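Local atomic coordinates of oxidoreductase (Listeria innocua, PDB entry 3E18), a protein that binds NAD and is probably a dehydrogenase of the GFO/IDH/MocA family, with a substrate that is not known. Residues A[8-13]-A[30-35]; A[84-89]-A[110-115]; A[124-129]-A[321-326]. All blocks are in the same frame, centred on the assembly; numbering follows the deposited sequence.

Interaction 1 (A[8-13]-A[30-35]); sequences LVIVGY and LEVHGV. With NAD (nicotinamide-adenine-dinucleotide), chain E.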
loop_
_atom_site.group_PDB
_atom_site.type_symbol
_atom_site.label_atom_id
_atom_site.label_comp_id
_atom_site.label_asym_id
_atom_site.label_seq_id
_atom_site.Cartn_x
_atom_site.Cartn_y
_atom_site.Cartn_z
ATOM N N LEU A 8 -12.299 -35.534 -22.903
ATOM C CA LEU A 8 -11.939 -35.064 -21.564
ATOM C C LEU A 8 -12.951 -35.561 -20.550
ATOM O O LEU A 8 -14.149 -35.471 -20.793
ATOM C CB LEU A 8 -11.931 -33.530 -21.540
ATOM C CG LEU A 8 -11.618 -32.864 -20.197
ATOM C CD1 LEU A 8 -10.096 -32.774 -20.040
ATOM C CD2 LEU A 8 -12.237 -31.497 -20.139
ATOM N N VAL A 9 -12.484 -36.084 -19.416
ATOM C CA VAL A 9 -13.389 -36.394 -18.305
ATOM C C VAL A 9 -13.214 -35.375 -17.176
ATOM O O VAL A 9 -12.086 -35.045 -16.787
ATOM C CB VAL A 9 -13.232 -37.857 -17.800
ATOM C CG1 VAL A 9 -13.977 -38.086 -16.477
ATOM C CG2 VAL A 9 -13.719 -38.845 -18.878
ATOM N N ILE A 10 -14.343 -34.864 -16.684
ATOM C CA ILE A 10 -14.385 -33.943 -15.551
ATOM C C ILE A 10 -14.329 -34.736 -14.252
ATOM O O ILE A 10 -15.192 -35.579 -13.990
ATOM C CB ILE A 10 -15.678 -33.059 -15.577
ATOM C CG1 ILE A 10 -15.780 -32.245 -16.877
ATOM C CG2 ILE A 10 -15.800 -32.174 -14.319
ATOM C CD1 ILE A 10 -14.653 -31.301 -17.139
ATOM N N VAL A 11 -13.295 -34.475 -13.451
ATOM C CA VAL A 11 -13.125 -35.109 -12.137
ATOM C C VAL A 11 -13.321 -34.054 -11.049
ATOM O O VAL A 11 -12.469 -33.185 -10.834
ATOM C CB VAL A 11 -11.725 -35.754 -11.982
ATOM C CG1 VAL A 11 -11.623 -36.492 -10.664
ATOM C CG2 VAL A 11 -11.439 -36.693 -13.149
ATOM N N GLY A 12 -14.449 -34.141 -10.357
ATOM C CA GLY A 12 -14.831 -33.123 -9.400
ATOM C C GLY A 12 -15.946 -32.308 -10.020
ATOM O O GLY A 12 -15.696 -31.324 -10.711
ATOM N N TYR A 13 -17.184 -32.723 -9.780
ATOM C CA TYR A 13 -18.322 -32.029 -10.360
ATOM C C TYR A 13 -18.930 -31.026 -9.371
ATOM O O TYR A 13 -20.102 -31.117 -8.983
ATOM C CB TYR A 13 -19.353 -33.037 -10.870
ATOM C CG TYR A 13 -20.386 -32.434 -11.788
ATOM C CD1 TYR A 13 -20.051 -32.034 -13.075
ATOM C CD2 TYR A 13 -21.710 -32.271 -11.364
ATOM C CE1 TYR A 13 -21.002 -31.476 -13.922
ATOM C CE2 TYR A 13 -22.660 -31.704 -12.192
ATOM C CZ TYR A 13 -22.308 -31.320 -13.468
ATOM O OH TYR A 13 -23.263 -30.763 -14.285
ATOM N N LEU A 30 -12.234 -30.825 -28.849
ATOM C CA LEU A 30 -12.221 -31.359 -27.511
ATOM C C LEU A 30 -13.662 -31.455 -27.086
ATOM O O LEU A 30 -14.425 -30.525 -27.294
ATOM C CB LEU A 30 -11.489 -30.395 -26.581
ATOM C CG LEU A 30 -11.392 -30.731 -25.092
ATOM C CD1 LEU A 30 -10.236 -31.680 -24.805
ATOM C CD2 LEU A 30 -11.186 -29.446 -24.350
ATOM N N GLU A 31 -14.050 -32.573 -26.498
ATOM C CA GLU A 31 -15.385 -32.654 -25.931
ATOM C C GLU A 31 -15.359 -33.291 -24.546
ATOM O O GLU A 31 -14.354 -33.898 -24.155
ATOM C CB GLU A 31 -16.342 -33.375 -26.888
ATOM C CG GLU A 31 -16.168 -34.865 -26.969
ATOM C CD GLU A 31 -17.228 -35.531 -27.840
ATOM O OE1 GLU A 31 -17.121 -35.433 -29.087
ATOM O OE2 GLU A 31 -18.152 -36.163 -27.271
ATOM N N VAL A 32 -16.455 -33.125 -23.803
ATOM C CA VAL A 32 -16.586 -33.725 -22.493
ATOM C C VAL A 32 -17.138 -35.129 -22.678
ATOM O O VAL A 32 -18.291 -35.310 -23.074
ATOM C CB VAL A 32 -17.513 -32.911 -21.556
ATOM C CG1 VAL A 32 -17.592 -33.569 -20.196
ATOM C CG2 VAL A 32 -17.023 -31.467 -21.426
ATOM N N HIS A 33 -16.301 -36.115 -22.396
ATOM C CA HIS A 33 -16.681 -37.518 -22.526
ATOM C C HIS A 33 -17.565 -37.947 -21.373
ATOM O O HIS A 33 -18.414 -38.823 -21.520
ATOM C CB HIS A 33 -15.435 -38.388 -22.559
ATOM C CG HIS A 33 -15.667 -39.755 -23.119
ATOM N ND1 HIS A 33 -15.742 -40.001 -24.474
ATOM C CD2 HIS A 33 -15.828 -40.953 -22.510
ATOM C CE1 HIS A 33 -15.942 -41.292 -24.674
ATOM N NE2 HIS A 33 -15.999 -41.891 -23.497
ATOM N N GLY A 34 -17.352 -37.330 -20.217
ATOM C CA GLY A 34 -18.092 -37.678 -19.022
ATOM C C GLY A 34 -17.557 -37.090 -17.729
ATOM O O GLY A 34 -16.677 -36.223 -17.734
ATOM N N VAL A 35 -18.095 -37.585 -16.619
ATOM C CA VAL A 35 -17.907 -36.977 -15.308
ATOM C C VAL A 35 -17.675 -38.039 -14.229
ATOM O O VAL A 35 -18.363 -39.057 -14.193
ATOM C CB VAL A 35 -19.161 -36.135 -14.907
ATOM C CG1 VAL A 35 -19.113 -35.731 -13.442
ATOM C CG2 VAL A 35 -19.312 -34.908 -15.789
HETATM P PA NAD E . -16.467 -27.555 -4.832
HETATM O O1A NAD E . -17.609 -26.734 -5.295
HETATM O O2A NAD E . -16.500 -27.877 -3.395
HETATM O O5B NAD E . -16.367 -28.897 -5.709
HETATM C C5B NAD E . -15.352 -29.863 -5.550
HETATM C C4B NAD E . -15.935 -31.202 -5.989
HETATM O O4B NAD E . -14.942 -32.211 -5.985
HETATM C C3B NAD E . -17.040 -31.657 -5.040
HETATM O O3B NAD E . -18.195 -31.951 -5.789
HETATM C C2B NAD E . -16.476 -32.906 -4.394
HETATM O O2B NAD E . -17.467 -33.866 -4.103
HETATM C C1B NAD E . -15.487 -33.393 -5.437
HETATM N N9A NAD E . -14.410 -34.227 -4.881
HETATM C C8A NAD E . -13.777 -34.087 -3.670
HETATM N N7A NAD E . -12.838 -35.057 -3.561
HETATM C C5A NAD E . -12.871 -35.811 -4.686
HETATM C C6A NAD E . -12.144 -36.925 -5.091
HETATM N N6A NAD E . -11.090 -37.314 -4.375
HETATM N N1A NAD E . -12.410 -37.498 -6.325
HETATM C C2A NAD E . -13.390 -36.978 -7.148
HETATM N N3A NAD E . -14.108 -35.875 -6.737
HETATM C C4A NAD E . -13.855 -35.302 -5.525
HETATM O O3 NAD E . -15.088 -26.781 -5.185
HETATM P PN NAD E . -14.917 -25.708 -6.353
HETATM O O1N NAD E . -15.218 -24.348 -5.830
HETATM O O2N NAD E . -15.550 -26.186 -7.603
HETATM O O5D NAD E . -13.296 -25.737 -6.566
HETATM C C5D NAD E . -12.594 -26.897 -6.955
HETATM C C4D NAD E . -11.210 -26.502 -7.518
HETATM O O4D NAD E . -11.362 -25.497 -8.504
HETATM C C3D NAD E . -10.282 -25.911 -6.471
HETATM O O3D NAD E . -8.943 -26.269 -6.779
HETATM C C2D NAD E . -10.410 -24.411 -6.638
HETATM O O2D NAD E . -9.200 -23.776 -6.296
HETATM C C1D NAD E . -10.690 -24.296 -8.131
HETATM N N1N NAD E . -11.446 -23.087 -8.555
HETATM C C2N NAD E . -10.865 -22.307 -9.514
HETATM C C3N NAD E . -11.480 -21.156 -9.995
HETATM C C7N NAD E . -10.900 -20.483 -11.201
HETATM O O7N NAD E . -11.381 -19.219 -11.572
HETATM N N7N NAD E . -9.949 -21.090 -11.917
HETATM C C4N NAD E . -12.748 -20.805 -9.509
HETATM C C5N NAD E . -13.351 -21.611 -8.540
HETATM C C6N NAD E . -12.693 -22.757 -8.076
#
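Leu8 and Ile10 pair in parallel with Val32 and Val35, joining the first two strands of the Rossmann fold, which a right-handed beta-alpha-beta crossover through helix 15-25 connects. Leu8 N gives a nearly straight bond to Glu31 O (2.9 Å, 164°), His33 N answers to Leu8 O at 2.8 Å, and Ile10 N reaches Gly34 O in the plane of that carbonyl. Between the Leu8 and Val9 pairings the register slips by one residue, a beta bulge: His33 takes a helix-like backbone, and its ring reaches back to Gln7 through ND1. Gly34 follows with a nearly fully extended backbone.

Val35 is the side chain to follow. Its CB sits 4.1 Å from Ile10 O. CG1, placed anti to the backbone N by a chi1 of 168°, meets Tyr13 CB at 3.7 Å and runs on against CG and CD1 of that ring. The other branch, CG2, turns back between Tyr13 CD1 and Ile10 CB. Branched valine and isoleucine suit extended strands, and on this face Leu8 and Ile10 also meet helix 15-25, as does Leu30 nearby.

Past the strand end, Gly12 brings its CA to 3.5 Å from O4B of the NAD adenosine ribose; glycine, with no CB, suits both its backbone angles, which would press a CB on the carbonyl before it, and the closeness of the ribose. Tyr13 N bonds to Asp37, an NAD-binding residue. At the bulge the buried Gly34 N has no partner in the model; Leu8 O, 3.7 Å away, is bonded to His33 N.

Interaction 2 (A[84-89]-A[110-115]); sequences SALEAG and DVAKRV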
loop_
_atom_site.group_PDB
_atom_site.type_symbol
_atom_site.label_atom_id
_atom_site.label_comp_id
_atom_site.label_asym_id
_atom_site.label_seq_id
_atom_site.Cartn_x
_atom_site.Cartn_y
_atom_site.Cartn_z
ATOM N N SER A 84 -1.861 -40.094 -10.724
ATOM C CA SER A 84 -2.635 -41.254 -11.184
ATOM C C SER A 84 -3.056 -41.182 -12.645
ATOM O O SER A 84 -2.959 -42.176 -13.366
ATOM C CB SER A 84 -3.888 -41.449 -10.329
ATOM O OG SER A 84 -3.511 -41.876 -9.045
ATOM N N ALA A 85 -3.553 -40.021 -13.076
ATOM C CA ALA A 85 -4.010 -39.866 -14.456
ATOM C C ALA A 85 -2.837 -39.941 -15.414
ATOM O O ALA A 85 -2.896 -40.641 -16.431
ATOM C CB ALA A 85 -4.772 -38.569 -14.627
ATOM N N LEU A 86 -1.752 -39.256 -15.070
ATOM C CA LEU A 86 -0.541 -39.317 -15.875
ATOM C C LEU A 86 -0.056 -40.754 -16.066
ATOM O O LEU A 86 0.084 -41.192 -17.207
ATOM C CB LEU A 86 0.563 -38.418 -15.317
ATOM C CG LEU A 86 0.260 -36.915 -15.445
ATOM C CD1 LEU A 86 1.156 -36.114 -14.528
ATOM C CD2 LEU A 86 0.353 -36.405 -16.896
ATOM N N GLU A 87 0.142 -41.486 -14.964
ATOM C CA GLU A 87 0.559 -42.905 -15.009
ATOM C C GLU A 87 -0.337 -43.773 -15.871
ATOM O O GLU A 87 0.138 -44.687 -16.537
ATOM C CB GLU A 87 0.610 -43.528 -13.607
ATOM C CG GLU A 87 1.683 -42.977 -12.688
ATOM C CD GLU A 87 3.105 -43.417 -13.056
ATOM O OE1 GLU A 87 3.310 -44.122 -14.081
ATOM O OE2 GLU A 87 4.024 -43.054 -12.292
ATOM N N ALA A 88 -1.635 -43.485 -15.843
ATOM C CA ALA A 88 -2.605 -44.157 -16.702
ATOM C C ALA A 88 -2.568 -43.749 -18.193
ATOM O O ALA A 88 -3.292 -44.314 -19.007
ATOM C CB ALA A 88 -4.011 -43.995 -16.118
ATOM N N GLY A 89 -1.718 -42.788 -18.552
ATOM C CA GLY A 89 -1.580 -42.337 -19.935
ATOM C C GLY A 89 -2.559 -41.249 -20.342
ATOM O O GLY A 89 -2.905 -41.125 -21.509
ATOM N N ASP A 110 7.854 -34.140 -13.251
ATOM C CA ASP A 110 8.702 -35.316 -13.461
ATOM C C ASP A 110 7.929 -36.501 -14.043
ATOM O O ASP A 110 8.353 -37.086 -15.025
ATOM C CB ASP A 110 9.369 -35.733 -12.150
ATOM C CG ASP A 110 10.522 -34.821 -11.754
ATOM O OD1 ASP A 110 11.047 -34.077 -12.612
ATOM O OD2 ASP A 110 10.898 -34.862 -10.567
ATOM N N VAL A 111 6.795 -36.832 -13.435
ATOM C CA VAL A 111 5.942 -37.912 -13.926
ATOM C C VAL A 111 5.464 -37.632 -15.361
ATOM O O VAL A 111 5.586 -38.498 -16.212
ATOM C CB VAL A 111 4.748 -38.204 -12.969
ATOM C CG1 VAL A 111 3.799 -39.246 -13.569
ATOM C CG2 VAL A 111 5.257 -38.679 -11.600
ATOM N N ALA A 112 4.962 -36.423 -15.624
ATOM C CA ALA A 112 4.463 -36.046 -16.966
ATOM C C ALA A 112 5.544 -36.232 -18.033
ATOM O O ALA A 112 5.285 -36.768 -19.115
ATOM C CB ALA A 112 3.946 -34.601 -16.966
ATOM N N LYS A 113 6.761 -35.828 -17.703
ATOM C CA LYS A 113 7.896 -36.007 -18.599
ATOM C C LYS A 113 8.205 -37.495 -18.844
ATOM O O LYS A 113 8.421 -37.907 -19.982
ATOM C CB LYS A 113 9.127 -35.313 -18.025
ATOM C CG LYS A 113 10.247 -35.136 -19.031
ATOM C CD LYS A 113 11.575 -34.818 -18.354
ATOM C CE LYS A 113 12.700 -34.639 -19.378
ATOM N NZ LYS A 113 13.012 -35.887 -20.138
ATOM N N ARG A 114 8.220 -38.286 -17.772
ATOM C CA ARG A 114 8.516 -39.717 -17.842
ATOM C C ARG A 114 7.498 -40.516 -18.645
ATOM O O ARG A 114 7.869 -41.443 -19.357
ATOM C CB ARG A 114 8.681 -40.303 -16.434
ATOM C CG ARG A 114 9.959 -39.840 -15.760
ATOM C CD ARG A 114 9.856 -39.906 -14.256
ATOM N NE ARG A 114 10.986 -39.241 -13.601
ATOM C CZ ARG A 114 11.084 -39.035 -12.293
ATOM N NH1 ARG A 114 10.126 -39.430 -11.475
ATOM N NH2 ARG A 114 12.142 -38.419 -11.801
ATOM N N VAL A 115 6.220 -40.154 -18.552
ATOM C CA VAL A 115 5.196 -40.881 -19.285
ATOM C C VAL A 115 4.858 -40.245 -20.645
ATOM O O VAL A 115 3.982 -40.750 -21.361
ATOM C CB VAL A 115 3.888 -41.033 -18.468
ATOM C CG1 VAL A 115 4.151 -41.720 -17.135
ATOM C CG2 VAL A 115 3.238 -39.673 -18.238
#
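The side chain of Glu87 crosses those of Val111 and Val115 on the neighbouring helix at about a right angle and brings its carboxylate to them: OE2 is 4.0 Å from Val111 CG1, and OE1 is equally far from Val115 CG1. A bend at chi2 (-73°) folds the chain over so that the flat group arrives there, while glutamate keeps an exposed, charged end at the border of the contact. The other flat group, the guanidinium of Arg114, belongs to the outer side of its own helix. One face rests on Asp110 CB, 3.7 Å from the plane and over its centre; the Asp110 carboxylate gives a long salt bridge, lying well out of that plane, so charge alone links the two.

The apolar centre is Leu86, buried and aimed at helix 102-115. CB touches Val111 CG1 at 3.8 Å, and both its methyls face Ala112 CB, each 4.0 Å away. Alanine is small enough to let a leucine end lie against the helix backbone, and Leu86 CD1 comes as near to Ala112 N as to the methyl. Val115 CG2 packs on Leu86 O at 3.6 Å. That oxygen is already used, accepting Gly89 N at 2.8 Å in the Schellman motif that ends helix 78-87; the positive phi of Gly89 suits a residue without CB.

Both helices flank the parallel sheet of the Rossmann domain, and Leu86 also reaches Val92 of strand 91-95. The backbone amides of Gly89 and Val115 are spent within their own segments, the latter on Val111 O. Across the helix pair the chemistry is aliphatic, with an exposed carboxylate beside it, so the contact probably depends on shape and exclusion of water.

Interaction 3 (A[124-129]-A[321-326]); sequences NRRWDE and PIVQNE. With NAD (nicotinamide-adenine-dinucleotide), chain E.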
loop_
_atom_site.group_PDB
_atom_site.type_symbol
_atom_site.label_atom_id
_atom_site.label_comp_id
_atom_site.label_asym_id
_atom_site.label_seq_id
_atom_site.Cartn_x
_atom_site.Cartn_y
_atom_site.Cartn_z
ATOM N N ASN A 124 -6.831 -19.363 -15.788
ATOM C CA ASN A 124 -7.776 -18.714 -16.683
ATOM C C ASN A 124 -7.772 -17.185 -16.572
ATOM O O ASN A 124 -8.181 -16.496 -17.503
ATOM C CB ASN A 124 -9.206 -19.238 -16.424
ATOM C CG ASN A 124 -9.637 -19.075 -14.981
ATOM O OD1 ASN A 124 -8.869 -19.347 -14.073
ATOM N ND2 ASN A 124 -10.885 -18.647 -14.765
ATOM N N ARG A 125 -7.296 -16.644 -15.451
ATOM C CA ARG A 125 -7.355 -15.182 -15.264
ATOM C C ARG A 125 -6.253 -14.408 -15.983
ATOM O O ARG A 125 -6.234 -13.172 -15.967
ATOM C CB ARG A 125 -7.517 -14.814 -13.786
ATOM C CG ARG A 125 -8.892 -15.265 -13.264
ATOM C CD ARG A 125 -9.330 -14.508 -12.037
ATOM N NE ARG A 125 -10.697 -14.848 -11.647
ATOM C CZ ARG A 125 -11.791 -14.154 -11.969
ATOM N NH1 ARG A 125 -11.722 -13.045 -12.702
ATOM N NH2 ARG A 125 -12.968 -14.569 -11.529
ATOM N N ARG A 126 -5.354 -15.130 -16.650
ATOM C CA ARG A 126 -4.422 -14.505 -17.586
ATOM C C ARG A 126 -5.164 -13.914 -18.785
ATOM O O ARG A 126 -4.654 -13.025 -19.447
ATOM C CB ARG A 126 -3.401 -15.508 -18.087
ATOM C CG ARG A 126 -2.422 -15.957 -17.060
ATOM C CD ARG A 126 -1.352 -16.781 -17.722
ATOM N NE ARG A 126 -0.511 -17.434 -16.736
ATOM C CZ ARG A 126 0.665 -17.985 -17.025
ATOM N NH1 ARG A 126 1.088 -17.985 -18.271
ATOM N NH2 ARG A 126 1.386 -18.581 -16.085
ATOM N N TRP A 127 -6.382 -14.394 -19.027
ATOM C CA TRP A 127 -7.232 -13.897 -20.108
ATOM C C TRP A 127 -8.196 -12.781 -19.652
ATOM O O TRP A 127 -8.978 -12.274 -20.453
ATOM C CB TRP A 127 -8.012 -15.065 -20.741
ATOM C CG TRP A 127 -7.195 -15.940 -21.689
ATOM C CD1 TRP A 127 -7.177 -15.868 -23.055
ATOM C CD2 TRP A 127 -6.293 -17.003 -21.334
ATOM N NE1 TRP A 127 -6.329 -16.820 -23.577
ATOM C CE2 TRP A 127 -5.776 -17.536 -22.547
ATOM C CE3 TRP A 127 -5.879 -17.569 -20.115
ATOM C CZ2 TRP A 127 -4.853 -18.595 -22.576
ATOM C CZ3 TRP A 127 -4.953 -18.638 -20.143
ATOM C CH2 TRP A 127 -4.457 -19.137 -21.371
ATOM N N ASP A 128 -8.137 -12.406 -18.375
ATOM C CA ASP A 128 -8.999 -11.346 -17.830
ATOM C C ASP A 128 -8.763 -10.023 -18.564
ATOM O O ASP A 128 -7.619 -9.620 -18.778
ATOM C CB ASP A 128 -8.767 -11.168 -16.327
ATOM C CG ASP A 128 -9.649 -12.071 -15.469
ATOM O OD1 ASP A 128 -10.375 -12.935 -16.014
ATOM O OD2 ASP A 128 -9.616 -11.908 -14.224
ATOM N N GLU A 129 -9.846 -9.379 -18.980
ATOM C CA GLU A 129 -9.783 -8.154 -19.791
ATOM C C GLU A 129 -9.060 -6.986 -19.093
ATOM O O GLU A 129 -8.203 -6.320 -19.688
ATOM C CB GLU A 129 -11.206 -7.733 -20.192
ATOM C CG GLU A 129 -11.252 -6.900 -21.458
ATOM C CD GLU A 129 -12.667 -6.651 -21.985
ATOM O OE1 GLU A 129 -13.616 -7.383 -21.606
ATOM O OE2 GLU A 129 -12.820 -5.700 -22.785
ATOM N N PRO A 321 2.902 -24.161 -24.877
ATOM C CA PRO A 321 1.881 -23.765 -23.898
ATOM C C PRO A 321 1.942 -22.283 -23.496
ATOM O O PRO A 321 3.032 -21.720 -23.367
ATOM C CB PRO A 321 2.170 -24.667 -22.690
ATOM C CG PRO A 321 3.596 -25.107 -22.855
ATOM C CD PRO A 321 3.894 -25.104 -24.311
ATOM N N ILE A 322 0.774 -21.660 -23.332
ATOM C CA ILE A 322 0.688 -20.293 -22.792
ATOM C C ILE A 322 0.964 -20.329 -21.279
ATOM O O ILE A 322 1.834 -19.599 -20.782
ATOM C CB ILE A 322 -0.682 -19.622 -23.124
ATOM C CG1 ILE A 322 -0.767 -19.297 -24.627
ATOM C CG2 ILE A 322 -0.895 -18.345 -22.298
ATOM C CD1 ILE A 322 -2.157 -18.930 -25.114
ATOM N N VAL A 323 0.230 -21.175 -20.560
ATOM C CA VAL A 323 0.475 -21.414 -19.130
ATOM C C VAL A 323 1.556 -22.490 -19.008
ATOM O O VAL A 323 1.277 -23.674 -19.163
ATOM C CB VAL A 323 -0.800 -21.871 -18.384
ATOM C CG1 VAL A 323 -0.515 -21.995 -16.888
ATOM C CG2 VAL A 323 -1.947 -20.899 -18.603
ATOM N N GLN A 324 2.789 -22.060 -18.761
ATOM C CA GLN A 324 3.922 -22.958 -18.683
ATOM C C GLN A 324 4.103 -23.433 -17.252
ATOM O O GLN A 324 3.891 -22.666 -16.317
ATOM C CB GLN A 324 5.181 -22.239 -19.180
ATOM C CG GLN A 324 5.037 -21.792 -20.617
ATOM C CD GLN A 324 6.355 -21.666 -21.341
ATOM O OE1 GLN A 324 7.007 -22.667 -21.646
ATOM N NE2 GLN A 324 6.748 -20.432 -21.645
ATOM N N ASN A 325 4.487 -24.699 -17.086
ATOM C CA ASN A 325 4.577 -25.310 -15.758
ATOM C C ASN A 325 5.656 -24.681 -14.886
ATOM O O ASN A 325 5.480 -24.550 -13.679
ATOM C CB ASN A 325 4.781 -26.823 -15.876
ATOM C CG ASN A 325 3.517 -27.544 -16.284
ATOM O OD1 ASN A 325 2.416 -27.127 -15.940
ATOM N ND2 ASN A 325 3.667 -28.637 -17.018
ATOM N N GLU A 326 6.755 -24.279 -15.517
ATOM C CA GLU A 326 7.853 -23.598 -14.838
ATOM C C GLU A 326 7.418 -22.246 -14.259
ATOM O O GLU A 326 7.897 -21.827 -13.202
ATOM C CB GLU A 326 9.058 -23.449 -15.776
ATOM C CG GLU A 326 8.742 -23.494 -17.279
ATOM C CD GLU A 326 8.557 -24.914 -17.827
ATOM O OE1 GLU A 326 7.504 -25.174 -18.444
ATOM O OE2 GLU A 326 9.451 -25.769 -17.630
HETATM P PA NAD E . -16.467 -27.555 -4.832
HETATM O O1A NAD E . -17.609 -26.734 -5.295
HETATM O O2A NAD E . -16.500 -27.877 -3.395
HETATM O O5B NAD E . -16.367 -28.897 -5.709
HETATM C C5B NAD E . -15.352 -29.863 -5.550
HETATM C C4B NAD E . -15.935 -31.202 -5.989
HETATM O O4B NAD E . -14.942 -32.211 -5.985
HETATM C C3B NAD E . -17.040 -31.657 -5.040
HETATM O O3B NAD E . -18.195 -31.951 -5.789
HETATM C C2B NAD E . -16.476 -32.906 -4.394
HETATM O O2B NAD E . -17.467 -33.866 -4.103
HETATM C C1B NAD E . -15.487 -33.393 -5.437
HETATM N N9A NAD E . -14.410 -34.227 -4.881
HETATM C C8A NAD E . -13.777 -34.087 -3.670
HETATM N N7A NAD E . -12.838 -35.057 -3.561
HETATM C C5A NAD E . -12.871 -35.811 -4.686
HETATM C C6A NAD E . -12.144 -36.925 -5.091
HETATM N N6A NAD E . -11.090 -37.314 -4.375
HETATM N N1A NAD E . -12.410 -37.498 -6.325
HETATM C C2A NAD E . -13.390 -36.978 -7.148
HETATM N N3A NAD E . -14.108 -35.875 -6.737
HETATM C C4A NAD E . -13.855 -35.302 -5.525
HETATM O O3 NAD E . -15.088 -26.781 -5.185
HETATM P PN NAD E . -14.917 -25.708 -6.353
HETATM O O1N NAD E . -15.218 -24.348 -5.830
HETATM O O2N NAD E . -15.550 -26.186 -7.603
HETATM O O5D NAD E . -13.296 -25.737 -6.566
HETATM C C5D NAD E . -12.594 -26.897 -6.955
HETATM C C4D NAD E . -11.210 -26.502 -7.518
HETATM O O4D NAD E . -11.362 -25.497 -8.504
HETATM C C3D NAD E . -10.282 -25.911 -6.471
HETATM O O3D NAD E . -8.943 -26.269 -6.779
HETATM C C2D NAD E . -10.410 -24.411 -6.638
HETATM O O2D NAD E . -9.200 -23.776 -6.296
HETATM C C1D NAD E . -10.690 -24.296 -8.131
HETATM N N1N NAD E . -11.446 -23.087 -8.555
HETATM C C2N NAD E . -10.865 -22.307 -9.514
HETATM C C3N NAD E . -11.480 -21.156 -9.995
HETATM C C7N NAD E . -10.900 -20.483 -11.201
HETATM O O7N NAD E . -11.381 -19.219 -11.572
HETATM N N7N NAD E . -9.949 -21.090 -11.917
HETATM C C4N NAD E . -12.748 -20.805 -9.509
HETATM C C5N NAD E . -13.351 -21.611 -8.540
HETATM C C6N NAD E . -12.693 -22.757 -8.076
#
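Trp127 presses the six-membered part of its ring against Ile322 and Val323, the tight half of this contact. CZ2 meets Ile322 CD1 at 3.7 Å and CH2 meets Ile322 CG2 at 3.8 Å, while Val323 CG2 lies at the ring edge, 4.1 Å from CZ3. A broad indole suits two branched neighbours, and its NE1 is satisfied by Pro305 O.

Beside it the extended Arg126 chain carries its guanidinium over Val323, whose CG1 stands 4.0 Å above one face, displaced from its centre. NH1 comes to 3.1 Å from Ile322 O. The buried charge is well matched: salt bridges to Asp183 and Glu327 and a cation-pi contact with Phe187 hold it.

The other side is looser: Gln324 barely touches the loop, and Glu129 is exposed. Within the loop itself Arg125 bonds to Asp128, NH1 to OD2 at 2.8 Å, in the guanidinium plane and on the syn lone pair.

Asn124 matches the NAD carboxamide with its own amide: N7N gives to OD1 (3.0 Å, 166°) and ND2 to O7N (3.3 Å). Such a pairing marks the nicotinamide end of the cofactor site, at the exit from the last strand of the Rossmann sheet.

The three contacts follow one another along the chain, each closing before the next opens, and their centres lie about 19 to 22 Å apart without touching. Interactions 1 and 2 both belong to the Rossmann domain: the first joins strands 6-11 and 30-36 at one border of the parallel sheet, the second pairs helices 78-87 and 102-115, which connect its later strands. Interaction 3 ties the loop after strand 119-122, the opposite border, to the loop that leads into helix 325-344, nearly 200 residues on. NAD spans interactions 1 and 3, with its adenosine ribose at the first and nicotinamide at the third, whereas interaction 2 lies away from the cofactor.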